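PDB 2FUK: XC6422 protein from Xanthomonas campestris, which is a small serine alpha/beta-hydrolase without a lid, and probably catalyses a hydrolysis reaction. Local coordinates for residues Leu137-Gly145 / Trp158-Val169; Gly51-Ala62 / Val73-Gly81. All coordinates share one frame; numbering follows the deposited sequence.

How the interactions relate
The two contacts illustrate how an alpha/beta-hydrolase combines regular sheet pairing with irregular loop packing. Interaction 1 joins two neighbouring parallel strands, 136-140 and 158-163, and the loops that follow them; every residue touching across it is buried, and backbone hydrogen bonds dominate. Interaction 2 lies within the beta-alpha-beta unit of 38-43, 56-66 and 71-75, where two side chains of segment 73-81, Arg74 and Asn76, bind the loop leading into helix 56-66; most of its touching residues are buried, though His54 is exposed. Both reach the same sheet, with centres about 17 Å apart. They meet directly where Ile140 CD1 packs on Ala61 CB, 4.0 Å away, so the helix of interaction 2 lies against the sheet face that carries Ile140.

Interaction 1 (Leu137-Gly145 / Trp158-Val169); sequences LISIAPPAG and WLVIQGDADEIV
Ser139 is bound three times by the neighbouring strand, through its N, its O and its OG: N donates to Leu159 O at 2.8 Å, O accepts from Ile161 N, and OG accepts from Trp158 NE1 at 2.9 Å. The setting is the parallel part of the mixed sheet of the alpha/beta-hydrolase fold, in which residues 137-140 and 158-163 run side by side, 12° apart in direction. Two more backbone bonds complete the ladder, from Leu159 N to Leu137 O and Ala141 N to Ile161 O.

With CG anti to the backbone N (chi1 177°), the indole of Trp158 lies alongside Leu137 and turns its NE1 edge to Ser139 OG, which lies nearly in the ring plane. Leu137 CD2 sits over one face, 3.9 Å from the centroid of the five-membered ring in a CH-pi contact, and Val160 CG2 lies against the opposite face, so the ring is clasped from both sides.

Beyond the strands the loops stay in touch. Pro142 CD meets Val160 CG1 at 3.9 Å. Asp166 OD1 accepts from Ile168 N, closing an Asx turn, and from Val169 N, which extends it to an Asx motif, while its OD2 bonds His195 ND1, consistent with a Ser-His-Asp triad completed by Ser119. The turn brings Val169 toward the proline loop, where its CG1 lies 3.5 Å from Pro142 O and its CG2 3.8 Å from Pro143 CA.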
# COMPACT_ATOMS: atom_id res chain seq x y z
N LEU A 137 5.27 20.72 -0.18
CA LEU A 137 5.51 20.56 -1.61
C LEU A 137 6.34 19.30 -1.81
O LEU A 137 7.32 19.09 -1.11
CB LEU A 137 6.28 21.75 -2.18
CG LEU A 137 6.64 21.66 -3.67
CD1 LEU A 137 5.38 21.71 -4.52
CD2 LEU A 137 7.57 22.81 -4.04
N ILE A 138 5.93 18.45 -2.76
CA ILE A 138 6.67 17.23 -3.05
C ILE A 138 7.05 17.24 -4.51
O ILE A 138 6.19 17.37 -5.38
CB ILE A 138 5.81 15.98 -2.76
CG1 ILE A 138 5.43 15.94 -1.28
CG2 ILE A 138 6.58 14.72 -3.14
CD1 ILE A 138 4.27 15.02 -0.99
N SER A 139 8.35 17.12 -4.79
CA SER A 139 8.85 17.11 -6.16
C SER A 139 9.49 15.78 -6.48
O SER A 139 10.49 15.42 -5.88
CB SER A 139 9.89 18.22 -6.36
OG SER A 139 9.39 19.48 -5.95
N ILE A 140 8.91 15.05 -7.42
CA ILE A 140 9.45 13.77 -7.83
C ILE A 140 10.13 13.98 -9.18
O ILE A 140 9.48 14.33 -10.16
CB ILE A 140 8.33 12.72 -7.97
CG1 ILE A 140 7.56 12.62 -6.64
CG2 ILE A 140 8.92 11.37 -8.36
CD1 ILE A 140 6.32 11.73 -6.71
N ALA A 141 11.44 13.78 -9.21
CA ALA A 141 12.23 13.96 -10.42
C ALA A 141 12.09 15.36 -11.01
O ALA A 141 11.73 15.52 -12.18
CB ALA A 141 11.86 12.91 -11.46
N PRO A 142 12.37 16.41 -10.21
CA PRO A 142 12.25 17.77 -10.74
C PRO A 142 13.20 17.85 -11.92
O PRO A 142 14.38 17.55 -11.79
CB PRO A 142 12.71 18.64 -9.57
CG PRO A 142 13.66 17.75 -8.82
CD PRO A 142 12.94 16.42 -8.85
N PRO A 143 12.68 18.23 -13.10
CA PRO A 143 13.50 18.32 -14.30
C PRO A 143 14.54 19.43 -14.38
O PRO A 143 14.48 20.27 -15.27
CB PRO A 143 12.45 18.43 -15.41
CG PRO A 143 11.40 19.25 -14.75
CD PRO A 143 11.28 18.61 -13.38
N ALA A 144 15.49 19.44 -13.44
CA ALA A 144 16.54 20.45 -13.46
C ALA A 144 17.36 20.23 -14.72
O ALA A 144 17.53 19.10 -15.18
CB ALA A 144 17.42 20.32 -12.24
N GLY A 145 17.86 21.32 -15.29
CA GLY A 145 18.64 21.22 -16.50
C GLY A 145 17.81 21.43 -17.76
O GLY A 145 18.38 21.70 -18.82
N TRP A 158 9.50 20.95 2.16
CA TRP A 158 9.64 20.54 0.76
C TRP A 158 10.46 19.26 0.66
O TRP A 158 11.55 19.16 1.23
CB TRP A 158 10.29 21.69 -0.01
CG TRP A 158 10.58 21.44 -1.47
CD1 TRP A 158 9.95 20.55 -2.30
CD2 TRP A 158 11.55 22.12 -2.27
NE1 TRP A 158 10.48 20.64 -3.57
CE2 TRP A 158 11.46 21.60 -3.58
CE3 TRP A 158 12.49 23.13 -2.00
CZ2 TRP A 158 12.28 22.04 -4.62
CZ3 TRP A 158 13.30 23.58 -3.04
CH2 TRP A 158 13.20 23.03 -4.33
N LEU A 159 9.92 18.28 -0.05
CA LEU A 159 10.57 16.99 -0.23
C LEU A 159 10.86 16.71 -1.70
O LEU A 159 9.99 16.88 -2.56
CB LEU A 159 9.67 15.87 0.32
CG LEU A 159 10.08 14.42 0.04
CD1 LEU A 159 11.37 14.08 0.77
CD2 LEU A 159 8.95 13.50 0.50
N VAL A 160 12.09 16.29 -1.98
CA VAL A 160 12.51 15.95 -3.34
C VAL A 160 12.94 14.49 -3.38
O VAL A 160 13.72 14.03 -2.53
CB VAL A 160 13.70 16.82 -3.80
CG1 VAL A 160 14.22 16.31 -5.15
CG2 VAL A 160 13.27 18.27 -3.94
N ILE A 161 12.42 13.75 -4.35
CA ILE A 161 12.76 12.34 -4.53
C ILE A 161 13.32 12.19 -5.94
O ILE A 161 12.68 12.58 -6.92
CB ILE A 161 11.53 11.44 -4.35
CG1 ILE A 161 11.01 11.60 -2.91
CG2 ILE A 161 11.89 9.99 -4.65
CD1 ILE A 161 9.69 10.93 -2.66
N GLN A 162 14.52 11.63 -6.04
CA GLN A 162 15.16 11.47 -7.33
C GLN A 162 15.75 10.09 -7.59
O GLN A 162 16.49 9.57 -6.76
CB GLN A 162 16.27 12.52 -7.47
CG GLN A 162 17.10 12.40 -8.74
CD GLN A 162 16.28 12.70 -9.98
OE1 GLN A 162 16.34 11.99 -10.98
NE2 GLN A 162 15.52 13.78 -9.92
N GLY A 163 15.44 9.52 -8.74
CA GLY A 163 16.01 8.23 -9.08
C GLY A 163 17.44 8.48 -9.53
O GLY A 163 17.68 9.35 -10.37
N ASP A 164 18.40 7.75 -8.98
CA ASP A 164 19.79 7.97 -9.34
C ASP A 164 20.26 7.34 -10.65
O ASP A 164 21.43 7.45 -11.00
CB ASP A 164 20.70 7.54 -8.20
CG ASP A 164 21.28 8.72 -7.45
OD1 ASP A 164 21.45 8.62 -6.23
OD2 ASP A 164 21.58 9.75 -8.10
N ALA A 165 19.34 6.69 -11.36
CA ALA A 165 19.65 6.09 -12.66
C ALA A 165 18.65 6.64 -13.68
O ALA A 165 18.32 5.98 -14.66
CB ALA A 165 19.55 4.57 -12.57
N ASP A 166 18.19 7.86 -13.43
CA ASP A 166 17.24 8.56 -14.29
C ASP A 166 17.93 8.90 -15.62
O ASP A 166 18.97 9.56 -15.63
CB ASP A 166 16.79 9.85 -13.59
CG ASP A 166 15.54 10.46 -14.21
OD1 ASP A 166 15.31 10.48 -15.44
OD2 ASP A 166 14.75 10.93 -13.36
N GLU A 167 17.35 8.44 -16.73
CA GLU A 167 17.91 8.66 -18.07
C GLU A 167 17.39 9.92 -18.74
O GLU A 167 17.97 10.42 -19.70
CB GLU A 167 17.57 7.46 -18.98
CG GLU A 167 18.02 7.57 -20.43
CD GLU A 167 19.51 7.39 -20.60
OE1 GLU A 167 20.13 6.83 -19.67
OE2 GLU A 167 20.05 7.79 -21.65
N ILE A 168 16.27 10.43 -18.22
CA ILE A 168 15.63 11.62 -18.76
C ILE A 168 16.13 12.87 -18.04
O ILE A 168 16.59 13.82 -18.67
CB ILE A 168 14.09 11.51 -18.63
CG1 ILE A 168 13.59 10.27 -19.38
CG2 ILE A 168 13.42 12.77 -19.14
CD1 ILE A 168 13.97 10.21 -20.85
N VAL A 169 16.03 12.86 -16.71
CA VAL A 169 16.49 13.98 -15.90
C VAL A 169 17.85 13.60 -15.34
O VAL A 169 18.01 12.55 -14.73
CB VAL A 169 15.55 14.26 -14.71
CG1 VAL A 169 16.14 15.33 -13.82
CG2 VAL A 169 14.18 14.68 -15.22

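Interaction 2 (Gly51-Ala62 / Val73-Gly81); sequences GSMHNKVVTMAA and VRFNFRSVG
Met53 and Arg74 cross at about a right angle, and Met53 crosses Asn76 in the same manner, so the thioether chain lies across two polar side chains from the other segment. Its CG is 3.6 Å from Arg74 NH2, and the bend at chi3 (61°) turns CE onto the amide of Asn76, 3.4 Å from ND2. The same CG also sits over the centre of the His54 ring.

The polar groups grip the backbone of the residue whose side chain they flank. Asn76 OD1 accepts from Met53 N at 2.8 Å, nearly in line with its own C=O bond. Arg74 NH2 donates to Met53 O at 2.9 Å, with the oxygen close to the guanidinium plane, although the nitrogen stands well above the plane of the carbonyl. Met53 is thus bound at both its N and its O.

All this takes place inside a beta-alpha-beta unit, where the type I turn Ser52-Asn55 leads into helix 56-66 and strand 71-75 returns nearly antiparallel to it. Asp27 forms a salt bridge with Arg74 NH1, and Asp23 accepts from Asn76 ND2, tying both side chains to strand 20-27.

Toward the helix, the aliphatic part of Arg74 runs obliquely past Val58, with CD 4.0 Å from CG1, and also touches Ala62 CB. At the far end, Val80 CG1 rests 3.7 Å from Ser52 CB and 3.4 Å from Gly51 O.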
# COMPACT_ATOMS: atom_id res chain seq x y z
N GLY A 51 2.21 11.69 -20.22
CA GLY A 51 1.64 12.23 -19.00
C GLY A 51 0.13 12.44 -18.90
O GLY A 51 -0.50 12.97 -19.82
N SER A 52 -0.43 12.01 -17.78
CA SER A 52 -1.85 12.15 -17.49
C SER A 52 -2.12 11.78 -16.04
O SER A 52 -1.22 11.32 -15.33
CB SER A 52 -2.69 11.24 -18.39
OG SER A 52 -2.60 9.89 -17.97
N MET A 53 -3.36 11.99 -15.60
CA MET A 53 -3.78 11.68 -14.23
C MET A 53 -3.64 10.18 -13.97
O MET A 53 -3.67 9.75 -12.83
CB MET A 53 -5.25 12.07 -14.01
CG MET A 53 -6.26 11.02 -14.54
SD MET A 53 -8.04 11.31 -14.22
CE MET A 53 -8.13 12.79 -15.07
N HIS A 54 -3.50 9.39 -15.04
CA HIS A 54 -3.39 7.94 -14.91
C HIS A 54 -1.98 7.38 -14.90
O HIS A 54 -1.79 6.17 -14.76
CB HIS A 54 -4.22 7.28 -16.02
CG HIS A 54 -5.65 7.74 -16.05
ND1 HIS A 54 -6.16 8.54 -17.05
CD2 HIS A 54 -6.67 7.54 -15.18
CE1 HIS A 54 -7.43 8.80 -16.80
NE2 HIS A 54 -7.76 8.21 -15.67
N ASN A 55 -0.98 8.25 -15.04
CA ASN A 55 0.42 7.84 -15.02
C ASN A 55 0.66 7.04 -13.73
O ASN A 55 0.18 7.44 -12.66
CB ASN A 55 1.30 9.10 -15.04
CG ASN A 55 2.77 8.79 -14.91
OD1 ASN A 55 3.46 8.52 -15.91
ND2 ASN A 55 3.27 8.82 -13.68
N LYS A 56 1.38 5.93 -13.82
CA LYS A 56 1.65 5.07 -12.67
C LYS A 56 2.39 5.75 -11.51
O LYS A 56 2.13 5.46 -10.33
CB LYS A 56 2.42 3.82 -13.11
CG LYS A 56 1.71 2.97 -14.17
CD LYS A 56 2.67 1.90 -14.73
CE LYS A 56 2.07 1.08 -15.87
NZ LYS A 56 0.88 0.29 -15.48
N VAL A 57 3.33 6.64 -11.82
CA VAL A 57 4.06 7.34 -10.75
C VAL A 57 3.08 8.29 -10.05
O VAL A 57 3.10 8.43 -8.83
CB VAL A 57 5.25 8.14 -11.33
CG1 VAL A 57 5.95 8.91 -10.22
CG2 VAL A 57 6.21 7.19 -12.01
N VAL A 58 2.24 8.96 -10.84
CA VAL A 58 1.25 9.88 -10.30
C VAL A 58 0.27 9.15 -9.37
O VAL A 58 -0.02 9.64 -8.28
CB VAL A 58 0.45 10.57 -11.43
CG1 VAL A 58 -0.74 11.32 -10.86
CG2 VAL A 58 1.36 11.52 -12.19
N THR A 59 -0.24 8.01 -9.81
CA THR A 59 -1.20 7.29 -8.97
C THR A 59 -0.58 6.65 -7.74
O THR A 59 -1.26 6.49 -6.73
CB THR A 59 -1.99 6.23 -9.77
OG1 THR A 59 -1.10 5.29 -10.37
CG2 THR A 59 -2.83 6.92 -10.84
N MET A 60 0.70 6.27 -7.79
CA MET A 60 1.32 5.69 -6.60
C MET A 60 1.60 6.82 -5.61
O MET A 60 1.55 6.61 -4.40
CB MET A 60 2.61 4.95 -6.92
CG MET A 60 3.31 4.38 -5.68
SD MET A 60 2.23 3.27 -4.67
CE MET A 60 3.21 1.72 -4.72
N ALA A 61 1.91 8.01 -6.12
CA ALA A 61 2.16 9.14 -5.24
C ALA A 61 0.84 9.45 -4.55
O ALA A 61 0.81 9.77 -3.37
CB ALA A 61 2.64 10.35 -6.05
N ALA A 62 -0.25 9.35 -5.31
CA ALA A 62 -1.57 9.63 -4.76
C ALA A 62 -1.92 8.61 -3.69
O ALA A 62 -2.42 8.96 -2.62
CB ALA A 62 -2.62 9.61 -5.87
N VAL A 73 -6.26 14.88 -5.01
CA VAL A 73 -6.87 15.33 -6.25
C VAL A 73 -5.87 15.21 -7.39
O VAL A 73 -4.75 15.69 -7.28
CB VAL A 73 -7.32 16.81 -6.14
CG1 VAL A 73 -7.88 17.28 -7.49
CG2 VAL A 73 -8.37 16.95 -5.05
N ARG A 74 -6.29 14.55 -8.46
CA ARG A 74 -5.47 14.40 -9.65
C ARG A 74 -6.23 15.13 -10.76
O ARG A 74 -7.44 15.31 -10.66
CB ARG A 74 -5.30 12.93 -10.02
CG ARG A 74 -4.41 12.15 -9.06
CD ARG A 74 -4.38 10.68 -9.43
NE ARG A 74 -5.65 10.01 -9.14
CZ ARG A 74 -6.42 9.40 -10.04
NH1 ARG A 74 -7.55 8.83 -9.66
NH2 ARG A 74 -6.06 9.36 -11.32
N PHE A 75 -5.52 15.55 -11.79
CA PHE A 75 -6.18 16.23 -12.89
C PHE A 75 -5.31 16.27 -14.13
O PHE A 75 -4.08 16.13 -14.05
CB PHE A 75 -6.58 17.67 -12.47
CG PHE A 75 -5.43 18.64 -12.45
CD1 PHE A 75 -5.19 19.48 -13.53
CD2 PHE A 75 -4.61 18.74 -11.33
CE1 PHE A 75 -4.15 20.41 -13.51
CE2 PHE A 75 -3.56 19.66 -11.29
CZ PHE A 75 -3.33 20.50 -12.38
N ASN A 76 -5.95 16.42 -15.28
CA ASN A 76 -5.24 16.50 -16.54
C ASN A 76 -4.99 17.95 -16.92
O ASN A 76 -5.90 18.77 -16.89
CB ASN A 76 -6.04 15.81 -17.65
CG ASN A 76 -5.94 14.31 -17.59
OD1 ASN A 76 -4.96 13.77 -17.11
ND2 ASN A 76 -6.96 13.62 -18.11
N PHE A 77 -3.74 18.26 -17.25
CA PHE A 77 -3.39 19.61 -17.69
C PHE A 77 -4.06 19.81 -19.04
O PHE A 77 -4.48 18.85 -19.68
CB PHE A 77 -1.87 19.74 -17.87
CG PHE A 77 -1.11 19.93 -16.59
CD1 PHE A 77 -1.40 20.99 -15.73
CD2 PHE A 77 -0.07 19.07 -16.25
CE1 PHE A 77 -0.66 21.19 -14.55
CE2 PHE A 77 0.68 19.26 -15.08
CZ PHE A 77 0.38 20.32 -14.23
N ARG A 78 -4.17 21.06 -19.46
CA ARG A 78 -4.79 21.36 -20.75
C ARG A 78 -4.20 20.47 -21.86
O ARG A 78 -3.01 20.16 -21.86
CB ARG A 78 -4.57 22.84 -21.09
CG ARG A 78 -3.10 23.23 -21.19
CD ARG A 78 -2.95 24.73 -21.34
NE ARG A 78 -3.57 25.46 -20.23
CZ ARG A 78 -3.71 26.78 -20.20
NH1 ARG A 78 -3.28 27.51 -21.22
NH2 ARG A 78 -4.29 27.36 -19.15
N SER A 79 -5.07 20.07 -22.80
CA SER A 79 -4.71 19.24 -23.95
C SER A 79 -4.60 17.74 -23.67
O SER A 79 -4.52 16.95 -24.61
CB SER A 79 -3.41 19.72 -24.60
OG SER A 79 -2.27 19.11 -24.02
N VAL A 80 -4.60 17.34 -22.40
CA VAL A 80 -4.50 15.93 -22.05
C VAL A 80 -5.88 15.34 -21.75
O VAL A 80 -6.72 15.98 -21.12
CB VAL A 80 -3.57 15.74 -20.83
CG1 VAL A 80 -3.57 14.28 -20.38
CG2 VAL A 80 -2.16 16.16 -21.20
N GLY A 81 -6.11 14.12 -22.23
CA GLY A 81 -7.40 13.47 -22.02
C GLY A 81 -8.46 14.35 -22.64
O GLY A 81 -8.36 14.71 -23.82